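Local coordinates for protein N5-carboxyaminoimidazole ribonucleotide synthetase (PDB 3QFF) that probably catalyses the ATP- and bicarbonate-dependent carboxylation of aminoimidazole ribonucleotide to its N5-carboxy form in purine biosynthesis, and binds ADP, at residues L25-Y38 with Q294-P306. Sequence-based numbering, arbitrary orientation.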
loop_
_atom_site.group_PDB
_atom_site.type_symbol
_atom_site.label_atom_id
_atom_site.label_comp_id
_atom_site.label_asym_id
_atom_site.label_seq_id
_atom_site.Cartn_x
_atom_site.Cartn_y
_atom_site.Cartn_z
ATOM N N LEU A 25 -9.801 -8.423 -6.206
ATOM C CA LEU A 25 -10.415 -7.449 -5.303
ATOM C C LEU A 25 -10.245 -7.906 -3.870
ATOM O O LEU A 25 -9.955 -7.100 -2.994
ATOM C CB LEU A 25 -11.898 -7.240 -5.638
ATOM C CG LEU A 25 -12.187 -6.784 -7.073
ATOM C CD1 LEU A 25 -13.690 -6.618 -7.253
ATOM C CD2 LEU A 25 -11.448 -5.468 -7.421
ATOM N N GLY A 26 -10.428 -9.206 -3.648
ATOM C CA GLY A 26 -10.083 -9.832 -2.378
ATOM C C GLY A 26 -8.616 -9.655 -1.992
ATOM O O GLY A 26 -8.321 -9.295 -0.854
ATOM N N ARG A 27 -7.696 -9.912 -2.914
ATOM C CA ARG A 27 -6.267 -9.762 -2.621
ATOM C C ARG A 27 -5.925 -8.329 -2.193
ATOM O O ARG A 27 -5.217 -8.114 -1.210
ATOM C CB ARG A 27 -5.438 -10.155 -3.844
ATOM C CG ARG A 27 -3.922 -9.927 -3.708
ATOM C CD ARG A 27 -3.286 -10.164 -5.075
ATOM N NE ARG A 27 -1.827 -10.041 -5.110
ATOM C CZ ARG A 27 -0.972 -11.049 -4.934
ATOM N NH1 ARG A 27 -1.413 -12.268 -4.648
ATOM N NH2 ARG A 27 0.342 -10.829 -5.024
ATOM N N MET A 28 -6.440 -7.357 -2.932
ATOM C CA MET A 28 -6.160 -5.959 -2.616
ATOM C C MET A 28 -6.812 -5.464 -1.314
ATOM O O MET A 28 -6.202 -4.673 -0.582
ATOM C CB MET A 28 -6.485 -5.066 -3.809
ATOM C CG MET A 28 -5.427 -5.204 -4.900
ATOM S SD MET A 28 -5.762 -4.244 -6.376
ATOM C CE MET A 28 -7.096 -5.150 -7.170
ATOM N N MET A 29 -8.012 -5.951 -1.002
ATOM C CA MET A 29 -8.632 -5.674 0.317
ATOM C C MET A 29 -7.708 -6.242 1.402
ATOM O O MET A 29 -7.463 -5.621 2.444
ATOM C CB MET A 29 -9.988 -6.399 0.451
ATOM C CG MET A 29 -11.204 -5.772 -0.242
ATOM S SD MET A 29 -12.664 -6.846 0.054
ATOM C CE MET A 29 -13.900 -6.120 -1.025
ATOM N N ALA A 30 -7.236 -7.457 1.157
ATOM C CA ALA A 30 -6.465 -8.198 2.149
ATOM C C ALA A 30 -5.096 -7.565 2.400
ATOM O O ALA A 30 -4.621 -7.542 3.539
ATOM C CB ALA A 30 -6.328 -9.660 1.727
ATOM N N LEU A 31 -4.477 -7.042 1.341
ATOM C CA LEU A 31 -3.212 -6.304 1.474
ATOM C C LEU A 31 -3.372 -5.029 2.301
ATOM O O LEU A 31 -2.529 -4.719 3.151
ATOM C CB LEU A 31 -2.597 -6.004 0.099
ATOM C CG LEU A 31 -1.971 -7.253 -0.573
ATOM C CD1 LEU A 31 -1.758 -7.034 -2.058
ATOM C CD2 LEU A 31 -0.641 -7.620 0.088
ATOM N N ALA A 32 -4.475 -4.319 2.070
ATOM C CA ALA A 32 -4.813 -3.106 2.823
ATOM C C ALA A 32 -5.048 -3.446 4.297
ATOM O O ALA A 32 -4.615 -2.720 5.205
ATOM C CB ALA A 32 -6.088 -2.462 2.216
ATOM N N ALA A 33 -5.755 -4.552 4.536
ATOM C CA ALA A 33 -6.118 -4.942 5.904
ATOM C C ALA A 33 -4.873 -5.355 6.694
ATOM O O ALA A 33 -4.771 -5.100 7.891
ATOM C CB ALA A 33 -7.130 -6.080 5.872
ATOM N N LYS A 34 -3.944 -6.007 6.000
ATOM C CA LYS A 34 -2.710 -6.509 6.602
ATOM C C LYS A 34 -1.824 -5.351 7.095
ATOM O O LYS A 34 -1.181 -5.467 8.136
ATOM C CB LYS A 34 -1.973 -7.388 5.592
ATOM C CG LYS A 34 -1.571 -8.770 6.112
ATOM C CD LYS A 34 -2.707 -9.763 6.008
ATOM C CE LYS A 34 -2.205 -11.198 6.169
ATOM N NZ LYS A 34 -1.966 -11.566 7.595
ATOM N N GLU A 35 -1.807 -4.229 6.364
ATOM C CA GLU A 35 -1.020 -3.050 6.790
ATOM C C GLU A 35 -1.476 -2.553 8.158
ATOM O O GLU A 35 -0.668 -2.084 8.953
ATOM C CB GLU A 35 -1.087 -1.917 5.756
ATOM C CG GLU A 35 -0.250 -2.226 4.511
ATOM C CD GLU A 35 -0.657 -1.453 3.273
ATOM O OE1 GLU A 35 -1.073 -0.271 3.398
ATOM O OE2 GLU A 35 -0.528 -2.033 2.157
ATOM N N MET A 36 -2.772 -2.698 8.416
ATOM C CA MET A 36 -3.402 -2.260 9.649
ATOM C C MET A 36 -3.446 -3.364 10.700
ATOM O O MET A 36 -4.056 -3.194 11.745
ATOM C CB MET A 36 -4.820 -1.748 9.358
ATOM C CG MET A 36 -4.881 -0.263 8.999
ATOM S SD MET A 36 -6.568 0.345 8.705
ATOM C CE MET A 36 -6.972 -0.568 7.230
ATOM N N GLY A 37 -2.812 -4.495 10.404
ATOM C CA GLY A 37 -2.630 -5.567 11.369
ATOM C C GLY A 37 -3.817 -6.497 11.532
ATOM O O GLY A 37 -3.951 -7.129 12.577
ATOM N N TYR A 38 -4.686 -6.564 10.520
ATOM C CA TYR A 38 -5.762 -7.556 10.494
ATOM C C TYR A 38 -5.274 -8.907 9.978
ATOM O O TYR A 38 -4.332 -8.988 9.181
ATOM C CB TYR A 38 -6.953 -7.074 9.648
ATOM C CG TYR A 38 -7.696 -5.949 10.294
ATOM C CD1 TYR A 38 -8.650 -6.195 11.281
ATOM C CD2 TYR A 38 -7.419 -4.621 9.951
ATOM C CE1 TYR A 38 -9.324 -5.158 11.899
ATOM C CE2 TYR A 38 -8.093 -3.565 10.570
ATOM C CZ TYR A 38 -9.042 -3.840 11.538
ATOM O OH TYR A 38 -9.699 -2.792 12.142
ATOM N N GLN A 294 -9.326 2.904 -2.303
ATOM C CA GLN A 294 -10.665 2.340 -2.116
ATOM C C GLN A 294 -10.654 1.108 -1.208
ATOM O O GLN A 294 -11.642 0.831 -0.501
ATOM C CB GLN A 294 -11.315 2.024 -3.468
ATOM C CG GLN A 294 -10.651 0.898 -4.256
ATOM C CD GLN A 294 -11.398 0.542 -5.537
ATOM O OE1 GLN A 294 -12.600 0.793 -5.668
ATOM N NE2 GLN A 294 -10.693 -0.087 -6.472
ATOM N N PHE A 295 -9.532 0.370 -1.237
ATOM C CA PHE A 295 -9.358 -0.829 -0.417
ATOM C C PHE A 295 -9.151 -0.531 1.065
ATOM O O PHE A 295 -9.813 -1.146 1.930
ATOM C CB PHE A 295 -8.234 -1.730 -0.990
ATOM C CG PHE A 295 -8.504 -2.165 -2.406
ATOM C CD1 PHE A 295 -7.867 -1.552 -3.486
ATOM C CD2 PHE A 295 -9.456 -3.149 -2.649
ATOM C CE1 PHE A 295 -8.168 -1.947 -4.795
ATOM C CE2 PHE A 295 -9.775 -3.548 -3.940
ATOM C CZ PHE A 295 -9.127 -2.947 -5.021
ATOM N N GLY A 296 -8.231 0.387 1.364
ATOM C CA GLY A 296 -8.078 0.878 2.742
ATOM C C GLY A 296 -9.380 1.472 3.267
ATOM O O GLY A 296 -9.714 1.304 4.452
ATOM N N GLN A 297 -10.116 2.166 2.396
ATOM C CA GLN A 297 -11.419 2.743 2.764
ATOM C C GLN A 297 -12.454 1.676 3.083
ATOM O O GLN A 297 -13.181 1.788 4.068
ATOM C CB GLN A 297 -11.964 3.685 1.674
ATOM C CG GLN A 297 -11.209 4.992 1.540
ATOM C CD GLN A 297 -11.415 5.940 2.734
ATOM O OE1 GLN A 297 -11.190 5.570 3.892
ATOM N NE2 GLN A 297 -11.824 7.168 2.445
ATOM N N HIS A 298 -12.519 0.644 2.250
ATOM C CA HIS A 298 -13.500 -0.428 2.426
ATOM C C HIS A 298 -13.290 -1.145 3.765
ATOM O O HIS A 298 -14.261 -1.416 4.497
ATOM C CB HIS A 298 -13.436 -1.429 1.261
ATOM C CG HIS A 298 -14.458 -2.522 1.357
ATOM N ND1 HIS A 298 -15.766 -2.360 0.956
ATOM C CD2 HIS A 298 -14.360 -3.793 1.813
ATOM C CE1 HIS A 298 -16.432 -3.483 1.160
ATOM N NE2 HIS A 298 -15.603 -4.365 1.696
ATOM N N ILE A 299 -12.028 -1.446 4.080
ATOM C CA ILE A 299 -11.701 -2.074 5.368
ATOM C C ILE A 299 -12.142 -1.192 6.554
ATOM O O ILE A 299 -12.817 -1.675 7.478
ATOM C CB ILE A 299 -10.195 -2.451 5.480
ATOM C CG1 ILE A 299 -9.809 -3.525 4.443
ATOM C CG2 ILE A 299 -9.864 -2.946 6.897
ATOM C CD1 ILE A 299 -10.720 -4.781 4.428
ATOM N N ARG A 300 -11.780 0.093 6.517
ATOM C CA ARG A 300 -12.169 1.044 7.574
ATOM C C ARG A 300 -13.678 1.133 7.714
ATOM O O ARG A 300 -14.176 1.186 8.825
ATOM C CB ARG A 300 -11.615 2.446 7.312
ATOM C CG ARG A 300 -10.108 2.544 7.399
ATOM C CD ARG A 300 -9.591 3.845 6.742
ATOM N NE ARG A 300 -8.203 4.115 7.115
ATOM C CZ ARG A 300 -7.126 3.553 6.555
ATOM N NH1 ARG A 300 -7.249 2.671 5.574
ATOM N NH2 ARG A 300 -5.902 3.872 6.988
ATOM N N ALA A 301 -14.389 1.159 6.585
ATOM C CA ALA A 301 -15.844 1.279 6.568
ATOM C C ALA A 301 -16.551 0.111 7.267
ATOM O O ALA A 301 -17.462 0.325 8.080
ATOM C CB ALA A 301 -16.376 1.425 5.114
ATOM N N ILE A 302 -16.147 -1.113 6.942
ATOM C CA ILE A 302 -16.807 -2.283 7.516
ATOM C C ILE A 302 -16.393 -2.527 8.977
ATOM O O ILE A 302 -17.164 -3.091 9.755
ATOM C CB ILE A 302 -16.620 -3.561 6.663
ATOM C CG1 ILE A 302 -15.155 -4.000 6.654
ATOM C CG2 ILE A 302 -17.205 -3.348 5.233
ATOM C CD1 ILE A 302 -14.920 -5.389 6.067
ATOM N N CYS A 303 -15.175 -2.122 9.328
ATOM C CA CYS A 303 -14.673 -2.274 10.690
ATOM C C CYS A 303 -15.086 -1.094 11.570
ATOM O O CYS A 303 -14.845 -1.108 12.781
ATOM C CB CYS A 303 -13.143 -2.417 10.708
ATOM S SG CYS A 303 -12.504 -3.940 9.966
ATOM N N ASN A 304 -15.707 -0.082 10.954
ATOM C CA ASN A 304 -16.154 1.134 11.643
ATOM C C ASN A 304 -14.993 1.920 12.265
ATOM O O ASN A 304 -15.067 2.395 13.397
ATOM C CB ASN A 304 -17.260 0.812 12.670
ATOM C CG ASN A 304 -18.102 2.030 13.040
ATOM O OD1 ASN A 304 -18.186 3.001 12.282
ATOM N ND2 ASN A 304 -18.740 1.977 14.217
ATOM N N LEU A 305 -13.900 2.034 11.521
ATOM C CA LEU A 305 -12.822 2.954 11.881
ATOM C C LEU A 305 -13.088 4.294 11.201
ATOM O O LEU A 305 -13.884 4.369 10.251
ATOM C CB LEU A 305 -11.471 2.394 11.430
ATOM C CG LEU A 305 -11.168 0.933 11.775
ATOM C CD1 LEU A 305 -9.863 0.527 11.130
ATOM C CD2 LEU A 305 -11.117 0.714 13.305
ATOM N N PRO A 306 -12.442 5.368 11.675
ATOM C CA PRO A 306 -12.606 6.628 10.945
ATOM C C PRO A 306 -12.150 6.465 9.488
ATOM O O PRO A 306 -11.162 5.765 9.218
ATOM C CB PRO A 306 -11.657 7.571 11.681
ATOM C CG PRO A 306 -11.573 7.003 13.069
ATOM C CD PRO A 306 -11.500 5.521 12.806
#
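Phe-295 enters helix 25-35 as a knob among Leu-25, Met-28, Met-29 and Ala-32. Met-28 CB stands 3.4 Å from the ring centroid, almost on the ring normal, a CH-pi contact; SD sits obliquely beside the same ring, a Met-aromatic contact, and the bend at chi3 (-74°) turns CE back to 3.7 Å from Phe-295 CZ. Met-29 CG meets the ring edge in plane, while its extended chain carries CE over one face of the His-298 imidazole, 3.7 Å from NE2. ND1 and NE2 of that imidazole share hydrogen bonds with the hydroxyls of Thr-257 and Thr-80, respectively, which hold the ring's rotation.

The small Ala-32 methyl, 3.7 Å from Gly-296 N, lets the backbones approach closely, with the helix axes 8.3 Å apart and crossing at -70°. Ile-299 CG1 lies against Ala-33 CB, and its CG2 against Met-36 CE.

Met-36 lays its thioether over one guanidinium face of Arg-300, whose NH1 donates a hydrogen bond to Gly-296 O from above the carbonyl plane. Cys-303 SG sits obliquely, 4.3 Å from the Tyr-38 ring centroid, and Leu-305 CD1 meets the ring's edge; the Tyr-38 hydroxyl hydrogen-bonds to Ile-11 O.

The contact thus docks helix 294-303 onto the first helix of the Rossmann-like N-terminal domain, with Ile-17 of strand 16-20 touching Ala-33, Tyr-38, Ile-299 and Cys-303.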